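Local coordinates for sterol regulatory element-binding protein cleavage-activating protein (Schizosaccharomyces pombe, PDB 4YHC) that acts as the escort protein required for Sre1 processing at low sterol and oxygen levels, this chain being the escort's WD40 domain, at residues Tyr42-Leu54 / Trp57-Lys70. The protein carries 9 engineered substitutions. Numbering follows the deposited sequence.
Sequences YKTFASVGLDRSL and WDLRQWCTKLVLSK. Engineered in segment 42-54: Ser53 (natural residue Cys).
Leu54 O takes the amide of Leu68 at 2.7 Å (N to O), a nearly straight bond (171° at the hydrogen), and Leu54 N returns a bond to Leu68 O. This pair joins strands 54-58 and 63-68; strands 44-49 and 54-58 pair antiparallel at the other end, where Phe45 and Trp57 exchange both backbone bonds, and Lys43 O accepts Leu59 N. Leu59 CD1 crosses to Phe45 CB at 3.5 Å, while Leu54 CD1 meets Leu66 CD1 at 4.0 Å.

The charged corner is built round Asp58. With CG anti to the backbone N (chi1 -168°), its OD1 accepts Gln61 N at 2.9 Å in an Asx motif, 24° out of the carboxylate plane. OD2 turns to Lys65 NZ, a long salt bridge of 3.8 Å. Lys43, bent at its last two torsions, brings NZ to 3.3 Å from Lys65 NZ, and Glu103 OE1 bridges both ammonium groups. Were Asp58 replaced by an alanine, Gln61 N would probably lose its side-chain acceptor and Lys65 its long ion pair, with less negative charge near Lys43.

Thus, in this blade of the predicted first WD repeat, backbone bonds fix strand register, while Glu103, with Asp58 nearby, probably offsets the charges of the two lysines.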
loop_
_atom_site.group_PDB
_atom_site.type_symbol
_atom_site.label_atom_id
_atom_site.label_comp_id
_atom_site.label_asym_id
_atom_site.label_seq_id
_atom_site.Cartn_x
_atom_site.Cartn_y
_atom_site.Cartn_z
ATOM N N TYR A 42 -1.434 9.018 -3.990
ATOM C CA TYR A 42 -2.855 8.890 -3.609
ATOM C C TYR A 42 -3.813 9.647 -4.511
ATOM O O TYR A 42 -4.922 9.923 -4.146
ATOM C CB TYR A 42 -3.074 9.206 -2.125
ATOM C CG TYR A 42 -2.257 8.290 -1.252
ATOM C CD1 TYR A 42 -2.643 6.981 -1.056
ATOM C CD2 TYR A 42 -1.041 8.710 -0.675
ATOM C CE1 TYR A 42 -1.893 6.121 -0.268
ATOM C CE2 TYR A 42 -0.261 7.839 0.089
ATOM C CZ TYR A 42 -0.693 6.564 0.287
ATOM O OH TYR A 42 0.061 5.684 1.021
ATOM N N LYS A 43 -3.415 9.936 -5.739
ATOM C CA LYS A 43 -4.336 10.632 -6.613
ATOM C C LYS A 43 -5.261 9.715 -7.388
ATOM O O LYS A 43 -6.450 10.064 -7.628
ATOM C CB LYS A 43 -3.544 11.507 -7.584
ATOM C CG LYS A 43 -4.364 12.202 -8.645
ATOM C CD LYS A 43 -3.475 13.293 -9.239
ATOM C CE LYS A 43 -2.673 12.754 -10.369
ATOM N NZ LYS A 43 -3.565 12.783 -11.520
ATOM N N THR A 44 -4.748 8.550 -7.780
ATOM C CA THR A 44 -5.413 7.735 -8.780
ATOM C C THR A 44 -5.601 6.334 -8.251
ATOM O O THR A 44 -4.668 5.736 -7.731
ATOM C CB THR A 44 -4.615 7.689 -10.097
ATOM O OG1 THR A 44 -4.418 9.000 -10.632
ATOM C CG2 THR A 44 -5.370 6.887 -11.211
ATOM N N PHE A 45 -6.822 5.838 -8.406
ATOM C CA PHE A 45 -7.253 4.521 -7.927
ATOM C C PHE A 45 -7.593 3.678 -9.140
ATOM O O PHE A 45 -8.181 4.198 -10.103
ATOM C CB PHE A 45 -8.535 4.710 -7.097
ATOM C CG PHE A 45 -9.080 3.427 -6.484
ATOM C CD1 PHE A 45 -8.579 2.956 -5.294
ATOM C CD2 PHE A 45 -10.086 2.748 -7.096
ATOM C CE1 PHE A 45 -9.109 1.813 -4.693
ATOM C CE2 PHE A 45 -10.609 1.605 -6.544
ATOM C CZ PHE A 45 -10.145 1.145 -5.328
ATOM N N ALA A 46 -7.259 2.389 -9.086
ATOM C CA ALA A 46 -7.670 1.434 -10.122
ATOM C C ALA A 46 -8.275 0.171 -9.527
ATOM O O ALA A 46 -7.770 -0.347 -8.512
ATOM C CB ALA A 46 -6.464 1.049 -10.944
ATOM N N SER A 47 -9.285 -0.388 -10.208
ATOM C CA SER A 47 -9.871 -1.637 -9.826
ATOM C C SER A 47 -9.925 -2.564 -11.063
ATOM O O SER A 47 -10.170 -2.107 -12.182
ATOM C CB SER A 47 -11.274 -1.453 -9.233
ATOM O OG SER A 47 -12.127 -0.670 -10.038
ATOM N N VAL A 48 -9.700 -3.850 -10.809
ATOM C CA VAL A 48 -9.677 -4.878 -11.835
ATOM C C VAL A 48 -10.632 -6.007 -11.480
ATOM O O VAL A 48 -10.589 -6.528 -10.373
ATOM C CB VAL A 48 -8.277 -5.469 -12.007
ATOM C CG1 VAL A 48 -8.346 -6.551 -13.081
ATOM C CG2 VAL A 48 -7.256 -4.386 -12.428
ATOM N N GLY A 49 -11.551 -6.299 -12.376
ATOM C CA GLY A 49 -12.614 -7.308 -12.137
ATOM C C GLY A 49 -12.048 -8.668 -12.400
ATOM O O GLY A 49 -10.995 -8.794 -13.060
ATOM N N LEU A 50 -12.761 -9.689 -11.944
ATOM C CA LEU A 50 -12.504 -11.057 -12.311
ATOM C C LEU A 50 -12.506 -11.322 -13.805
ATOM O O LEU A 50 -11.850 -12.264 -14.216
ATOM C CB LEU A 50 -13.564 -11.988 -11.709
ATOM C CG LEU A 50 -13.634 -12.169 -10.198
ATOM C CD1 LEU A 50 -14.873 -12.952 -9.788
ATOM C CD2 LEU A 50 -12.386 -12.828 -9.668
ATOM N N ASP A 51 -13.282 -10.556 -14.563
ATOM C CA ASP A 51 -13.309 -10.571 -16.045
ATOM C C ASP A 51 -12.249 -9.702 -16.787
ATOM O O ASP A 51 -12.402 -9.426 -17.981
ATOM C CB ASP A 51 -14.694 -10.120 -16.512
ATOM C CG ASP A 51 -15.072 -8.715 -16.040
ATOM O OD1 ASP A 51 -14.330 -8.077 -15.231
ATOM O OD2 ASP A 51 -16.138 -8.218 -16.478
ATOM N N ARG A 52 -11.223 -9.239 -16.052
ATOM C CA ARG A 52 -10.173 -8.305 -16.545
ATOM C C ARG A 52 -10.625 -6.841 -16.762
ATOM O O ARG A 52 -9.823 -6.016 -17.159
ATOM C CB ARG A 52 -9.421 -8.887 -17.764
ATOM C CG ARG A 52 -8.792 -10.216 -17.410
ATOM C CD ARG A 52 -8.253 -11.030 -18.596
ATOM N NE ARG A 52 -9.303 -11.203 -19.561
ATOM C CZ ARG A 52 -10.133 -12.229 -19.619
ATOM N NH1 ARG A 52 -9.967 -13.283 -18.829
ATOM N NH2 ARG A 52 -11.097 -12.217 -20.543
ATOM N N SER A 53 -11.877 -6.495 -16.458
ATOM C CA SER A 53 -12.353 -5.127 -16.683
ATOM C C SER A 53 -11.547 -4.157 -15.800
ATOM O O SER A 53 -11.151 -4.500 -14.675
ATOM C CB SER A 53 -13.844 -4.961 -16.348
ATOM O OG SER A 53 -14.225 -5.629 -15.151
ATOM N N LEU A 54 -11.356 -2.960 -16.295
ATOM C CA LEU A 54 -10.568 -1.979 -15.600
ATOM C C LEU A 54 -11.315 -0.673 -15.454
ATOM O O LEU A 54 -11.816 -0.124 -16.416
ATOM C CB LEU A 54 -9.335 -1.725 -16.413
ATOM C CG LEU A 54 -8.046 -1.023 -15.972
ATOM C CD1 LEU A 54 -7.776 0.265 -16.646
ATOM C CD2 LEU A 54 -7.673 -0.985 -14.515
ATOM N N TRP A 57 -9.905 5.728 -11.636
ATOM C CA TRP A 57 -10.791 6.685 -10.936
ATOM C C TRP A 57 -9.922 7.718 -10.291
ATOM O O TRP A 57 -8.977 7.371 -9.622
ATOM C CB TRP A 57 -11.586 5.870 -9.900
ATOM C CG TRP A 57 -12.414 6.691 -8.988
ATOM C CD1 TRP A 57 -12.126 7.052 -7.682
ATOM C CD2 TRP A 57 -13.674 7.237 -9.300
ATOM N NE1 TRP A 57 -13.172 7.782 -7.180
ATOM C CE2 TRP A 57 -14.126 7.921 -8.164
ATOM C CE3 TRP A 57 -14.489 7.193 -10.439
ATOM C CZ2 TRP A 57 -15.349 8.562 -8.135
ATOM C CZ3 TRP A 57 -15.705 7.865 -10.418
ATOM C CH2 TRP A 57 -16.119 8.523 -9.271
ATOM N N ASP A 58 -10.253 9.001 -10.492
ATOM C CA ASP A 58 -9.589 10.117 -9.829
ATOM C C ASP A 58 -10.251 10.370 -8.464
ATOM O O ASP A 58 -11.397 10.757 -8.356
ATOM C CB ASP A 58 -9.629 11.413 -10.688
ATOM C CG ASP A 58 -8.710 12.455 -10.129
ATOM O OD1 ASP A 58 -8.987 12.953 -9.005
ATOM O OD2 ASP A 58 -7.608 12.682 -10.706
ATOM N N LEU A 59 -9.526 10.125 -7.415
ATOM C CA LEU A 59 -10.108 10.077 -6.064
ATOM C C LEU A 59 -10.596 11.485 -5.622
ATOM O O LEU A 59 -11.649 11.617 -5.051
ATOM C CB LEU A 59 -9.006 9.651 -5.118
ATOM C CG LEU A 59 -8.868 8.219 -4.541
ATOM C CD1 LEU A 59 -9.862 7.232 -5.008
ATOM C CD2 LEU A 59 -7.475 7.656 -4.639
ATOM N N ARG A 60 -9.771 12.501 -5.840
ATOM C CA ARG A 60 -10.118 13.831 -5.338
ATOM C C ARG A 60 -11.143 14.516 -6.228
ATOM O O ARG A 60 -11.973 15.255 -5.718
ATOM C CB ARG A 60 -8.880 14.681 -5.185
ATOM C CG ARG A 60 -7.892 14.140 -4.155
ATOM C CD ARG A 60 -8.551 13.680 -2.835
ATOM N NE ARG A 60 -7.593 12.930 -2.021
ATOM C CZ ARG A 60 -6.904 13.426 -0.991
ATOM N NH1 ARG A 60 -7.053 14.694 -0.602
ATOM N NH2 ARG A 60 -6.062 12.626 -0.337
ATOM N N GLN A 61 -11.154 14.198 -7.528
ATOM C CA GLN A 61 -12.126 14.785 -8.429
ATOM C C GLN A 61 -13.380 14.003 -8.551
ATOM O O GLN A 61 -14.309 14.454 -9.217
ATOM C CB GLN A 61 -11.528 15.009 -9.791
ATOM C CG GLN A 61 -10.432 16.015 -9.756
ATOM C CD GLN A 61 -9.931 16.411 -11.134
ATOM O OE1 GLN A 61 -10.690 16.396 -12.109
ATOM N NE2 GLN A 61 -8.632 16.770 -11.226
ATOM N N TRP A 62 -13.455 12.817 -7.947
ATOM C CA TRP A 62 -14.639 11.963 -8.142
ATOM C C TRP A 62 -15.057 11.751 -9.583
ATOM O O TRP A 62 -16.268 11.806 -9.914
ATOM C CB TRP A 62 -15.861 12.437 -7.340
ATOM C CG TRP A 62 -15.740 12.108 -5.923
ATOM C CD1 TRP A 62 -14.939 12.701 -5.037
ATOM C CD2 TRP A 62 -16.427 11.077 -5.221
ATOM N NE1 TRP A 62 -15.083 12.107 -3.794
ATOM C CE2 TRP A 62 -15.999 11.113 -3.893
ATOM C CE3 TRP A 62 -17.399 10.176 -5.571
ATOM C CZ2 TRP A 62 -16.499 10.240 -2.914
ATOM C CZ3 TRP A 62 -17.847 9.304 -4.642
ATOM C CH2 TRP A 62 -17.421 9.338 -3.332
ATOM N N CYS A 63 -14.093 11.383 -10.430
ATOM C CA CYS A 63 -14.474 10.963 -11.771
ATOM C C CYS A 63 -13.603 9.907 -12.375
ATOM O O CYS A 63 -12.454 9.673 -11.960
ATOM C CB CYS A 63 -14.505 12.145 -12.710
ATOM S SG CYS A 63 -12.936 12.938 -12.770
ATOM N N THR A 64 -14.201 9.286 -13.374
ATOM C CA THR A 64 -13.617 8.253 -14.125
ATOM C C THR A 64 -12.579 8.812 -15.077
ATOM O O THR A 64 -12.829 9.768 -15.765
ATOM C CB THR A 64 -14.755 7.556 -14.896
ATOM O OG1 THR A 64 -15.713 7.055 -13.943
ATOM C CG2 THR A 64 -14.275 6.432 -15.590
ATOM N N LYS A 65 -11.426 8.171 -15.137
ATOM C CA LYS A 65 -10.412 8.531 -16.064
ATOM C C LYS A 65 -10.388 7.544 -17.232
ATOM O O LYS A 65 -10.129 7.927 -18.351
ATOM C CB LYS A 65 -9.050 8.535 -15.393
ATOM C CG LYS A 65 -8.868 9.547 -14.282
ATOM C CD LYS A 65 -7.474 9.333 -13.642
ATOM C CE LYS A 65 -6.950 10.585 -12.959
ATOM N NZ LYS A 65 -5.546 10.832 -13.372
ATOM N N LEU A 66 -10.624 6.265 -16.982
ATOM C CA LEU A 66 -10.514 5.267 -18.046
ATOM C C LEU A 66 -11.356 4.129 -17.565
ATOM O O LEU A 66 -11.290 3.753 -16.390
ATOM C CB LEU A 66 -9.035 4.806 -18.163
ATOM C CG LEU A 66 -8.401 4.242 -19.427
ATOM C CD1 LEU A 66 -7.220 3.323 -19.134
ATOM C CD2 LEU A 66 -9.433 3.495 -20.235
ATOM N N VAL A 67 -12.183 3.597 -18.448
ATOM C CA VAL A 67 -12.975 2.471 -18.142
ATOM C C VAL A 67 -12.768 1.545 -19.304
ATOM O O VAL A 67 -12.924 1.979 -20.468
ATOM C CB VAL A 67 -14.469 2.780 -18.071
ATOM C CG1 VAL A 67 -15.236 1.497 -17.896
ATOM C CG2 VAL A 67 -14.794 3.703 -16.917
ATOM N N LEU A 68 -12.348 0.317 -19.017
ATOM C CA LEU A 68 -12.285 -0.729 -20.070
ATOM C C LEU A 68 -13.048 -1.938 -19.656
ATOM O O LEU A 68 -12.761 -2.547 -18.635
ATOM C CB LEU A 68 -10.857 -1.093 -20.472
ATOM C CG LEU A 68 -10.025 0.035 -21.120
ATOM C CD1 LEU A 68 -8.562 -0.304 -21.215
ATOM C CD2 LEU A 68 -10.546 0.446 -22.514
ATOM N N SER A 69 -14.028 -2.331 -20.482
ATOM C CA SER A 69 -14.750 -3.568 -20.267
ATOM C C SER A 69 -13.887 -4.773 -20.578
ATOM O O SER A 69 -12.863 -4.671 -21.217
ATOM C CB SER A 69 -15.985 -3.598 -21.201
ATOM O OG SER A 69 -15.522 -3.483 -22.595
ATOM N N LYS A 70 -14.343 -5.938 -20.159
ATOM C CA LYS A 70 -13.694 -7.196 -20.527
ATOM C C LYS A 70 -13.355 -7.346 -22.028
ATOM O O LYS A 70 -12.306 -7.846 -22.384
ATOM C CB LYS A 70 -14.596 -8.349 -20.125
ATOM C CG LYS A 70 -14.120 -9.676 -20.699
ATOM C CD LYS A 70 -15.166 -10.752 -20.482
ATOM C CE LYS A 70 -14.811 -12.043 -21.184
ATOM N NZ LYS A 70 -16.057 -12.800 -21.418
HETATM O O HOH W 1 -6.576 10.434 -2.021
HETATM O O HOH W 2 -16.761 -6.289 -18.387
HETATM O O HOH W 3 -10.525 -9.697 -22.283
#